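Local coordinates for protein beta-phenylalanine aminotransferase (Variovorax paradoxus, PDB 4AO9) that transfers the amino group of beta-phenylalanine, probably to a keto-acid acceptor, using pyridoxal-5'-phosphate as cofactor, as a class-III aminotransferase, at residues L81-A84 against R88-D91; A90-E95 against D433-A438; V173-G178 against P240-A245; E227-Q230 against I236-Q239. One frame throughout, in Å; residues are numbered along the deposited sequence.

Contact 1: residues L81-A84 against R88-D91; sequences LWDA and RYAD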
loop_
_atom_site.group_PDB
_atom_site.type_symbol
_atom_site.label_atom_id
_atom_site.label_comp_id
_atom_site.label_asym_id
_atom_site.label_seq_id
_atom_site.Cartn_x
_atom_site.Cartn_y
_atom_site.Cartn_z
ATOM N N LEU A 81 8.944 -19.375 15.522
ATOM C CA LEU A 81 7.594 -19.485 14.964
ATOM C C LEU A 81 7.019 -20.860 15.262
ATOM O O LEU A 81 7.747 -21.856 15.265
ATOM C CB LEU A 81 7.600 -19.248 13.439
ATOM C CG LEU A 81 7.920 -17.828 12.960
ATOM C CD1 LEU A 81 8.189 -17.810 11.464
ATOM C CD2 LEU A 81 6.792 -16.863 13.308
ATOM N N TRP A 82 5.713 -20.906 15.505
ATOM C CA TRP A 82 4.992 -22.167 15.680
ATOM C C TRP A 82 3.923 -22.278 14.609
ATOM O O TRP A 82 3.173 -21.328 14.372
ATOM C CB TRP A 82 4.299 -22.232 17.038
ATOM C CG TRP A 82 5.195 -22.385 18.226
ATOM C CD1 TRP A 82 5.444 -23.540 18.923
ATOM C CD2 TRP A 82 5.930 -21.349 18.891
ATOM N NE1 TRP A 82 6.300 -23.285 19.968
ATOM C CE2 TRP A 82 6.618 -21.952 19.970
ATOM C CE3 TRP A 82 6.093 -19.971 18.669
ATOM C CZ2 TRP A 82 7.446 -21.221 20.834
ATOM C CZ3 TRP A 82 6.913 -19.244 19.526
ATOM C CH2 TRP A 82 7.580 -19.873 20.601
ATOM N N ASP A 83 3.843 -23.437 13.970
ATOM C CA ASP A 83 2.752 -23.685 13.028
ATOM C C ASP A 83 1.462 -24.179 13.709
ATOM O O ASP A 83 1.416 -24.373 14.932
ATOM C CB ASP A 83 3.208 -24.599 11.869
ATOM C CG ASP A 83 3.542 -26.016 12.312
ATOM O OD1 ASP A 83 3.030 -26.468 13.366
ATOM O OD2 ASP A 83 4.289 -26.701 11.585
ATOM N N ALA A 84 0.422 -24.379 12.903
ATOM C CA ALA A 84 -0.889 -24.778 13.409
ATOM C C ALA A 84 -0.884 -26.160 14.069
ATOM O O ALA A 84 -1.759 -26.466 14.879
ATOM C CB ALA A 84 -1.917 -24.718 12.295
ATOM N N ARG A 88 7.677 -26.083 16.496
ATOM C CA ARG A 88 8.442 -24.872 16.785
ATOM C C ARG A 88 9.658 -24.810 15.874
ATOM O O ARG A 88 10.396 -25.784 15.745
ATOM C CB ARG A 88 8.891 -24.854 18.252
ATOM C CG ARG A 88 9.591 -23.560 18.666
ATOM C CD ARG A 88 10.396 -23.746 19.958
ATOM N NE ARG A 88 11.232 -22.578 20.242
ATOM C CZ ARG A 88 11.201 -21.869 21.369
ATOM N NH1 ARG A 88 10.390 -22.205 22.370
ATOM N NH2 ARG A 88 12.005 -20.818 21.502
ATOM N N TYR A 89 9.854 -23.652 15.248
ATOM C CA TYR A 89 10.977 -23.449 14.346
ATOM C C TYR A 89 11.798 -22.231 14.719
ATOM O O TYR A 89 11.264 -21.233 15.227
ATOM C CB TYR A 89 10.501 -23.216 12.913
ATOM C CG TYR A 89 9.535 -24.226 12.369
ATOM C CD1 TYR A 89 9.990 -25.404 11.775
ATOM C CD2 TYR A 89 8.161 -23.992 12.423
ATOM C CE1 TYR A 89 9.101 -26.329 11.258
ATOM C CE2 TYR A 89 7.271 -24.907 11.913
ATOM C CZ TYR A 89 7.742 -26.071 11.330
ATOM O OH TYR A 89 6.839 -26.969 10.819
ATOM N N ALA A 90 13.094 -22.303 14.435
ATOM C CA ALA A 90 13.903 -21.100 14.355
ATOM C C ALA A 90 13.618 -20.461 13.005
ATOM O O ALA A 90 13.680 -21.129 11.968
ATOM C CB ALA A 90 15.390 -21.433 14.489
ATOM N N ASP A 91 13.286 -19.173 13.043
ATOM C CA ASP A 91 12.894 -18.399 11.862
ATOM C C ASP A 91 14.108 -17.821 11.129
ATOM O O ASP A 91 14.767 -16.919 11.631
ATOM C CB ASP A 91 11.984 -17.258 12.318
ATOM C CG ASP A 91 11.604 -16.317 11.192
ATOM O OD1 ASP A 91 11.721 -16.706 10.013
ATOM O OD2 ASP A 91 11.187 -15.190 11.509
#
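Leu81-Asp83 and Arg88-Asp91 are the two arms of a beta hairpin in the small four-stranded mixed sheet, antiparallel and strongly twisted. Leu81 and Tyr89 form a hydrogen-bonded pair: Leu81 N gives to Tyr89 O at 3.0 Å and Tyr89 N returns to Leu81 O at 2.8 Å. Trp82 and Arg88, the adjoining non-hydrogen-bonded pair, run side by side on the other face. There Arg88 CG sits over the five-membered ring of Trp82, 3.9 Å from its centroid, a CH-pi contact. With CG anti to the backbone N (chi1 -175°) and the chain extended, the guanidinium is carried along the indole until Arg88 NH1 is 3.5 Å from Trp82 CZ2, the planes inclined at 64°. At the turn end, Tyr89 OH donates to Asp83 OD2 at 2.7 Å, meeting the carboxylate from above its plane; His87 ND1 also bonds this oxygen. A phenylalanine in place of Tyr89 would probably leave Asp83 OD2 without the hydroxyl that donates to it. Leu81 CD1 packs on the carboxylate carbon of Asp91, whose OD2 is hydrogen-bonded to His103. Strand 72-77 flanks Trp82 through backbone bonds, strand 413-414 lies beyond Ala90, and Leu81 also touches Leu122 of the second subunit.

Contact 2: residues A90-E95 against D433-A438; sequences ADFIAE and DRYVAA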
loop_
_atom_site.group_PDB
_atom_site.type_symbol
_atom_site.label_atom_id
_atom_site.label_comp_id
_atom_site.label_asym_id
_atom_site.label_seq_id
_atom_site.Cartn_x
_atom_site.Cartn_y
_atom_site.Cartn_z
ATOM N N ALA A 90 13.094 -22.303 14.435
ATOM C CA ALA A 90 13.903 -21.100 14.355
ATOM C C ALA A 90 13.618 -20.461 13.005
ATOM O O ALA A 90 13.680 -21.129 11.968
ATOM C CB ALA A 90 15.390 -21.433 14.489
ATOM N N ASP A 91 13.286 -19.173 13.043
ATOM C CA ASP A 91 12.894 -18.399 11.862
ATOM C C ASP A 91 14.108 -17.821 11.129
ATOM O O ASP A 91 14.767 -16.919 11.631
ATOM C CB ASP A 91 11.984 -17.258 12.318
ATOM C CG ASP A 91 11.604 -16.317 11.192
ATOM O OD1 ASP A 91 11.721 -16.706 10.013
ATOM O OD2 ASP A 91 11.187 -15.190 11.509
ATOM N N PHE A 92 14.361 -18.337 9.932
ATOM C CA PHE A 92 15.424 -17.841 9.063
ATOM C C PHE A 92 14.910 -17.135 7.812
ATOM O O PHE A 92 15.599 -17.064 6.798
ATOM C CB PHE A 92 16.393 -18.982 8.700
ATOM C CG PHE A 92 17.408 -19.256 9.763
ATOM C CD1 PHE A 92 17.086 -20.042 10.867
ATOM C CD2 PHE A 92 18.678 -18.682 9.686
ATOM C CE1 PHE A 92 18.028 -20.274 11.863
ATOM C CE2 PHE A 92 19.621 -18.916 10.670
ATOM C CZ PHE A 92 19.292 -19.707 11.764
ATOM N N ILE A 93 13.704 -16.587 7.900
ATOM C CA ILE A 93 13.149 -15.807 6.782
ATOM C C ILE A 93 12.613 -14.423 7.223
ATOM O O ILE A 93 12.684 -13.453 6.464
ATOM C CB ILE A 93 12.142 -16.665 5.935
ATOM C CG1 ILE A 93 11.512 -15.856 4.797
ATOM C CG2 ILE A 93 11.068 -17.279 6.822
ATOM C CD1 ILE A 93 12.524 -15.283 3.787
ATOM N N ALA A 94 12.072 -14.326 8.433
ATOM C CA ALA A 94 11.781 -13.027 9.061
ATOM C C ALA A 94 11.062 -12.025 8.150
ATOM O O ALA A 94 11.561 -10.918 7.895
ATOM C CB ALA A 94 13.079 -12.424 9.655
ATOM N N GLU A 95 9.892 -12.444 7.666
ATOM C CA GLU A 95 9.009 -11.628 6.831
ATOM C C GLU A 95 9.738 -11.006 5.641
ATOM O O GLU A 95 9.532 -9.842 5.297
ATOM C CB GLU A 95 8.266 -10.596 7.687
ATOM C CG GLU A 95 6.938 -10.119 7.074
ATOM C CD GLU A 95 5.929 -11.235 6.921
ATOM O OE1 GLU A 95 5.946 -11.930 5.890
ATOM O OE2 GLU A 95 5.100 -11.414 7.830
ATOM N N ASP A 433 24.354 -21.705 14.372
ATOM C CA ASP A 433 25.065 -22.986 14.351
ATOM C C ASP A 433 24.160 -24.110 13.858
ATOM O O ASP A 433 24.599 -24.974 13.096
ATOM C CB ASP A 433 25.597 -23.351 15.745
ATOM C CG ASP A 433 26.809 -22.534 16.153
ATOM O OD1 ASP A 433 27.500 -21.977 15.273
ATOM O OD2 ASP A 433 27.080 -22.460 17.376
ATOM N N ARG A 434 22.897 -24.087 14.288
ATOM C CA ARG A 434 21.926 -25.095 13.867
ATOM C C ARG A 434 21.630 -25.022 12.375
ATOM O O ARG A 434 21.452 -26.059 11.741
ATOM C CB ARG A 434 20.631 -25.018 14.683
ATOM C CG ARG A 434 20.798 -25.529 16.111
ATOM C CD ARG A 434 19.484 -26.011 16.719
ATOM N NE ARG A 434 18.476 -24.955 16.736
ATOM C CZ ARG A 434 18.461 -23.939 17.596
ATOM N NH1 ARG A 434 19.401 -23.821 18.531
ATOM N NH2 ARG A 434 17.499 -23.028 17.510
ATOM N N TYR A 435 21.574 -23.809 11.813
ATOM C CA TYR A 435 21.413 -23.671 10.368
ATOM C C TYR A 435 22.569 -24.340 9.612
ATOM O O TYR A 435 22.337 -25.131 8.692
ATOM C CB TYR A 435 21.202 -22.203 9.923
ATOM C CG TYR A 435 20.788 -22.136 8.462
ATOM C CD1 TYR A 435 21.750 -22.124 7.450
ATOM C CD2 TYR A 435 19.440 -22.130 8.085
ATOM C CE1 TYR A 435 21.394 -22.107 6.113
ATOM C CE2 TYR A 435 19.071 -22.111 6.732
ATOM C CZ TYR A 435 20.060 -22.097 5.758
ATOM O OH TYR A 435 19.742 -22.104 4.428
ATOM N N VAL A 436 23.798 -24.038 10.024
ATOM C CA VAL A 436 24.993 -24.608 9.386
ATOM C C VAL A 436 24.981 -26.135 9.499
ATOM O O VAL A 436 25.225 -26.836 8.520
ATOM C CB VAL A 436 26.292 -24.030 9.984
ATOM C CG1 VAL A 436 27.520 -24.691 9.364
ATOM C CG2 VAL A 436 26.347 -22.531 9.759
ATOM N N ALA A 437 24.649 -26.638 10.688
ATOM C CA ALA A 437 24.551 -28.079 10.905
ATOM C C ALA A 437 23.481 -28.720 10.018
ATOM O O ALA A 437 23.662 -29.840 9.537
ATOM C CB ALA A 437 24.303 -28.386 12.378
ATOM N N ALA A 438 22.380 -27.998 9.778
ATOM C CA ALA A 438 21.291 -28.507 8.944
ATOM C C ALA A 438 21.654 -28.569 7.459
ATOM O O ALA A 438 21.213 -29.467 6.739
ATOM C CB ALA A 438 20.016 -27.702 9.170
#
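Ala90, near the end of strand 88-91, makes the first and slighter touch on helix 429-445: its CB lies 4.0 Å from Arg434 NH2. The arginine chain bends at chi3 and its polar end is salt-bridged to Asp431, one turn earlier in the helix; Ala90 CB comes up obliquely to this paired group. Asp91 turns the chain. Its OD1 takes the backbone N of Ile93 and that of Ala94, both at 2.9 Å and both from the same face of the carboxylate, the first an Asx turn, the second completing an Asx motif, just where the strand ends, while OD2 is held by His103. Phe92, between these residues, carries the main contact. Its CG is anti to the carbonyl carbon (chi1 -81°), and the ring reaches the helix, where Tyr435 CB lies over one face, 4.0 Å from the centroid and 3.6 Å from Phe92 CZ. Tyr435 CD2 covers the same ring near its rim, 3.9 Å from Phe92 CG. The rings meet obliquely, their planes 35° apart and centroids 5.0 Å apart. The side chains of Val421 and Ile413 touch both Phe92 and Tyr435. No hydrogen bond joins the two segments: dispersion and CH-pi contact between buried aromatic side chains hold the end of the strand and the residue after it to helix 429-445, while the charge of Arg434 is probably balanced within the helix by Asp431.

Contact 3: residues V173-G178 against P240-A245; sequences VVFSGG and PDFLQA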
loop_
_atom_site.group_PDB
_atom_site.type_symbol
_atom_site.label_atom_id
_atom_site.label_comp_id
_atom_site.label_asym_id
_atom_site.label_seq_id
_atom_site.Cartn_x
_atom_site.Cartn_y
_atom_site.Cartn_z
ATOM N N VAL A 173 14.653 2.580 -17.623
ATOM C CA VAL A 173 15.585 1.454 -17.654
ATOM C C VAL A 173 15.514 0.676 -16.350
ATOM O O VAL A 173 15.632 1.241 -15.263
ATOM C CB VAL A 173 17.030 1.940 -17.925
ATOM C CG1 VAL A 173 18.032 0.798 -17.763
ATOM C CG2 VAL A 173 17.133 2.538 -19.320
ATOM N N VAL A 174 15.282 -0.626 -16.487
ATOM C CA VAL A 174 15.301 -1.573 -15.371
ATOM C C VAL A 174 16.151 -2.773 -15.780
ATOM O O VAL A 174 16.638 -2.846 -16.924
ATOM C CB VAL A 174 13.872 -2.046 -14.991
ATOM C CG1 VAL A 174 13.085 -0.894 -14.346
ATOM C CG2 VAL A 174 13.131 -2.633 -16.208
ATOM N N PHE A 175 16.330 -3.714 -14.861
ATOM C CA PHE A 175 17.222 -4.841 -15.122
ATOM C C PHE A 175 16.562 -6.181 -14.979
ATOM O O PHE A 175 15.652 -6.357 -14.165
ATOM C CB PHE A 175 18.517 -4.701 -14.309
ATOM C CG PHE A 175 19.237 -3.449 -14.659
ATOM C CD1 PHE A 175 18.904 -2.249 -14.032
ATOM C CD2 PHE A 175 20.130 -3.424 -15.719
ATOM C CE1 PHE A 175 19.494 -1.049 -14.435
ATOM C CE2 PHE A 175 20.733 -2.239 -16.117
ATOM C CZ PHE A 175 20.408 -1.046 -15.478
ATOM N N SER A 176 17.008 -7.115 -15.823
ATOM C CA SER A 176 16.515 -8.487 -15.801
ATOM C C SER A 176 16.606 -9.032 -14.382
ATOM O O SER A 176 17.617 -8.834 -13.700
ATOM C CB SER A 176 17.347 -9.350 -16.760
ATOM O OG SER A 176 18.710 -9.392 -16.366
ATOM N N GLY A 177 15.541 -9.691 -13.934
ATOM C CA GLY A 177 15.477 -10.201 -12.567
ATOM C C GLY A 177 15.079 -9.172 -11.520
ATOM O O GLY A 177 14.876 -9.520 -10.361
ATOM N N GLY A 178 14.952 -7.915 -11.937
ATOM C CA GLY A 178 14.596 -6.836 -11.032
ATOM C C GLY A 178 13.238 -7.033 -10.395
ATOM O O GLY A 178 12.278 -7.452 -11.055
ATOM N N PRO A 240 30.529 -3.224 -8.517
ATOM C CA PRO A 240 30.939 -1.813 -8.559
ATOM C C PRO A 240 31.021 -1.207 -9.966
ATOM O O PRO A 240 30.520 -0.094 -10.180
ATOM C CB PRO A 240 32.323 -1.840 -7.906
ATOM C CG PRO A 240 32.215 -2.944 -6.913
ATOM C CD PRO A 240 31.327 -3.994 -7.541
ATOM N N ASP A 241 31.618 -1.924 -10.920
ATOM C CA ASP A 241 31.776 -1.407 -12.291
ATOM C C ASP A 241 30.421 -1.124 -12.945
ATOM O O ASP A 241 30.245 -0.117 -13.631
ATOM C CB ASP A 241 32.654 -2.332 -13.163
ATOM C CG ASP A 241 31.951 -3.635 -13.575
ATOM O OD1 ASP A 241 31.243 -4.263 -12.748
ATOM O OD2 ASP A 241 32.124 -4.054 -14.744
ATOM N N PHE A 242 29.469 -2.019 -12.693
ATOM C CA PHE A 242 28.138 -1.930 -13.259
ATOM C C PHE A 242 27.375 -0.772 -12.636
ATOM O O PHE A 242 26.813 0.065 -13.352
ATOM C CB PHE A 242 27.418 -3.265 -13.023
ATOM C CG PHE A 242 25.938 -3.223 -13.277
ATOM C CD1 PHE A 242 25.436 -3.052 -14.567
ATOM C CD2 PHE A 242 25.050 -3.387 -12.227
ATOM C CE1 PHE A 242 24.069 -3.026 -14.806
ATOM C CE2 PHE A 242 23.677 -3.363 -12.449
ATOM C CZ PHE A 242 23.179 -3.188 -13.736
ATOM N N LEU A 243 27.353 -0.719 -11.309
ATOM C CA LEU A 243 26.602 0.331 -10.630
ATOM C C LEU A 243 27.175 1.726 -10.918
ATOM O O LEU A 243 26.423 2.670 -11.131
ATOM C CB LEU A 243 26.468 0.054 -9.130
ATOM C CG LEU A 243 25.727 -1.229 -8.735
ATOM C CD1 LEU A 243 25.805 -1.411 -7.226
ATOM C CD2 LEU A 243 24.263 -1.210 -9.206
ATOM N N GLN A 244 28.505 1.843 -10.964
ATOM C CA GLN A 244 29.138 3.101 -11.360
ATOM C C GLN A 244 28.803 3.479 -12.813
ATOM O O GLN A 244 28.575 4.655 -13.112
ATOM C CB GLN A 244 30.655 3.043 -11.123
ATOM C CG GLN A 244 31.400 4.365 -11.344
ATOM C CD GLN A 244 30.917 5.513 -10.455
ATOM O OE1 GLN A 244 30.436 5.306 -9.333
ATOM N NE2 GLN A 244 31.062 6.740 -10.957
ATOM N N ALA A 245 28.755 2.489 -13.699
ATOM C CA ALA A 245 28.361 2.731 -15.087
ATOM C C ALA A 245 26.947 3.309 -15.160
ATOM O O ALA A 245 26.679 4.189 -15.975
ATOM C CB ALA A 245 28.479 1.462 -15.924
#
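The last residues of strand 171-175 and the first turns of helix 240-253 stay well apart, with the CA atoms of Phe175 and Phe242 11.5 Å from each other, and a type II turn from Phe175 to Gly178 leads the chain off the strand. Two phenylalanines bridge that distance from opposite directions in a T-shaped (edge-to-face) pair. The edge of Phe242 points at the face of Phe175: the planes are 87° apart and the centroids 5.1 Å apart. Phe242 CZ comes down toward the rim of the Phe175 ring rather than its middle, 3.5 Å from Phe175 CE2, and Phe242 CE1 follows at 3.7 Å from that same Phe175 CE2. Phe242 holds CG anti to its own N (chi1 167°), which sends the ring off the helix toward the strand. An alanine at Phe175 is likely to leave the edge of Phe242 facing a gap between helix and sheet, with this aromatic bridge lost. Phe175 also packs on Leu202 of strand 198-202 and on Val224 and Val226 of strand 221-226, its two neighbours in the seven-stranded sheet. The ring of Phe242 makes a second edge-to-face pair with Tyr204, while Ala245, farther along the helix, rests on helix 207-216.

Contact 4: residues E227-Q230 against I236-Q239; sequences EPMQ and IPGQ
A short two-stranded beta hairpin, Met229-Gln230 against Ile236-Pro237, begins two residues after Glu227 of the pyridoxal-5'-phosphate pocket. Backbone hydrogen bonds join its arms. Gln230 and Ile236 form the hydrogen-bonded pair, Gln230 N reaching Ile236 O at 2.9 Å and Ile236 N reaching Gln230 O at 3.0 Å. Beyond the strands Gly238 N adds a bond to Pro228 O. A side chain on Gly238 would run into that same carbonyl oxygen. Apolar contact is modest. Met229 and Pro237 are the non-hydrogen-bonded pair, with CA atoms 4.1 Å apart, and Met229 CG lies 4.4 Å from Pro237 CD. With chi1 at 175°, Met229 CG also meets the backbone carbonyl oxygen Ile236 O at 3.5 Å; the end of the side chain leads away from the partner strand, and the side chain also touches Leu272 of helix 272-276 and Ile374. Among the polar side chains, Gln230 OE1 bonds Ser233 within the turn and its NE2 bonds Ser176 O, while Glu227, which touches the cofactor, holds the backbone N of Tyr179 with OE2 and that of Gly231 with OE1. A water closes the open end of the hairpin, donating to Pro228 O at 2.9 Å and to Gly238 O at 2.7 Å.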
loop_
_atom_site.group_PDB
_atom_site.type_symbol
_atom_site.label_atom_id
_atom_site.label_comp_id
_atom_site.label_asym_id
_atom_site.label_seq_id
_atom_site.Cartn_x
_atom_site.Cartn_y
_atom_site.Cartn_z
ATOM N N GLU A 227 18.162 -2.240 -8.081
ATOM C CA GLU A 227 18.543 -2.710 -6.742
ATOM C C GLU A 227 20.068 -2.813 -6.666
ATOM O O GLU A 227 20.670 -3.427 -7.539
ATOM C CB GLU A 227 17.966 -4.099 -6.493
ATOM C CG GLU A 227 16.423 -4.177 -6.515
ATOM C CD GLU A 227 15.965 -5.591 -6.806
ATOM O OE1 GLU A 227 15.837 -6.379 -5.836
ATOM O OE2 GLU A 227 15.779 -5.911 -8.006
ATOM N N PRO A 228 20.705 -2.224 -5.634
ATOM C CA PRO A 228 22.181 -2.373 -5.556
ATOM C C PRO A 228 22.627 -3.813 -5.264
ATOM O O PRO A 228 23.789 -4.156 -5.520
ATOM C CB PRO A 228 22.604 -1.413 -4.444
ATOM C CG PRO A 228 21.429 -0.574 -4.130
ATOM C CD PRO A 228 20.187 -1.196 -4.712
ATOM N N MET A 229 21.716 -4.626 -4.724
ATOM C CA MET A 229 21.821 -6.084 -4.711
ATOM C C MET A 229 20.417 -6.571 -4.999
ATOM O O MET A 229 19.479 -6.165 -4.304
ATOM C CB MET A 229 22.268 -6.606 -3.336
ATOM C CG MET A 229 22.277 -8.133 -3.248
ATOM S SD MET A 229 22.207 -8.812 -1.572
ATOM C CE MET A 229 20.459 -8.587 -1.215
ATOM N N GLN A 230 20.246 -7.402 -6.023
ATOM C CA GLN A 230 18.906 -7.929 -6.299
ATOM C C GLN A 230 18.496 -8.900 -5.209
ATOM O O GLN A 230 19.267 -9.776 -4.808
ATOM C CB GLN A 230 18.829 -8.589 -7.661
ATOM C CG GLN A 230 18.836 -7.591 -8.800
ATOM C CD GLN A 230 18.568 -8.239 -10.138
ATOM O OE1 GLN A 230 18.742 -9.451 -10.319
ATOM N NE2 GLN A 230 18.150 -7.435 -11.094
ATOM N N ILE A 236 21.752 -11.271 -5.392
ATOM C CA ILE A 236 22.815 -11.117 -6.378
ATOM C C ILE A 236 23.406 -9.707 -6.258
ATOM O O ILE A 236 22.773 -8.732 -6.659
ATOM C CB ILE A 236 22.279 -11.332 -7.813
ATOM C CG1 ILE A 236 21.515 -12.659 -7.917
ATOM C CG2 ILE A 236 23.429 -11.246 -8.821
ATOM C CD1 ILE A 236 20.979 -12.976 -9.306
ATOM N N PRO A 237 24.618 -9.580 -5.691
ATOM C CA PRO A 237 25.238 -8.262 -5.560
ATOM C C PRO A 237 25.472 -7.580 -6.899
ATOM O O PRO A 237 25.939 -8.214 -7.859
ATOM C CB PRO A 237 26.581 -8.576 -4.875
ATOM C CG PRO A 237 26.297 -9.830 -4.128
ATOM C CD PRO A 237 25.448 -10.624 -5.063
ATOM N N GLY A 238 25.127 -6.295 -6.960
ATOM C CA GLY A 238 25.503 -5.455 -8.096
ATOM C C GLY A 238 26.981 -5.166 -7.992
ATOM O O GLY A 238 27.478 -4.763 -6.934
ATOM N N GLN A 239 27.683 -5.377 -9.094
ATOM C CA GLN A 239 29.130 -5.166 -9.106
ATOM C C GLN A 239 29.453 -3.675 -9.195
ATOM O O GLN A 239 28.730 -2.929 -9.850
ATOM C CB GLN A 239 29.765 -5.955 -10.249
ATOM C CG GLN A 239 29.568 -7.469 -10.122
ATOM C CD GLN A 239 30.085 -8.037 -8.797
ATOM O OE1 GLN A 239 29.320 -8.595 -7.999
ATOM N NE2 GLN A 239 31.376 -7.883 -8.555
HETATM O O HOH W 1 26.450 -4.668 -4.483
#

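From the N terminus, contact 1 closes first, as a tight hairpin with three residues between its arms. Its second strand runs straight into contact 2, which shares Ala90 and Asp91 and closes a loop of more than 330 residues onto helix 429-445 near the C terminus. Contact 3 lies within that long loop, joining the seven-stranded sheet to helix 240-253, and contact 4 closes a five-residue hairpin turn within the loop of contact 3. Contacts 3 and 4 touch, their centres 8 Å apart: the Gln230 side chain ties contact 4 to the turn after strand 171-175, Glu227 brings it to the cofactor pocket, and strand 236-237 leads into the helix. Contacts 1 and 3 occupy opposite sides of the chain's centre.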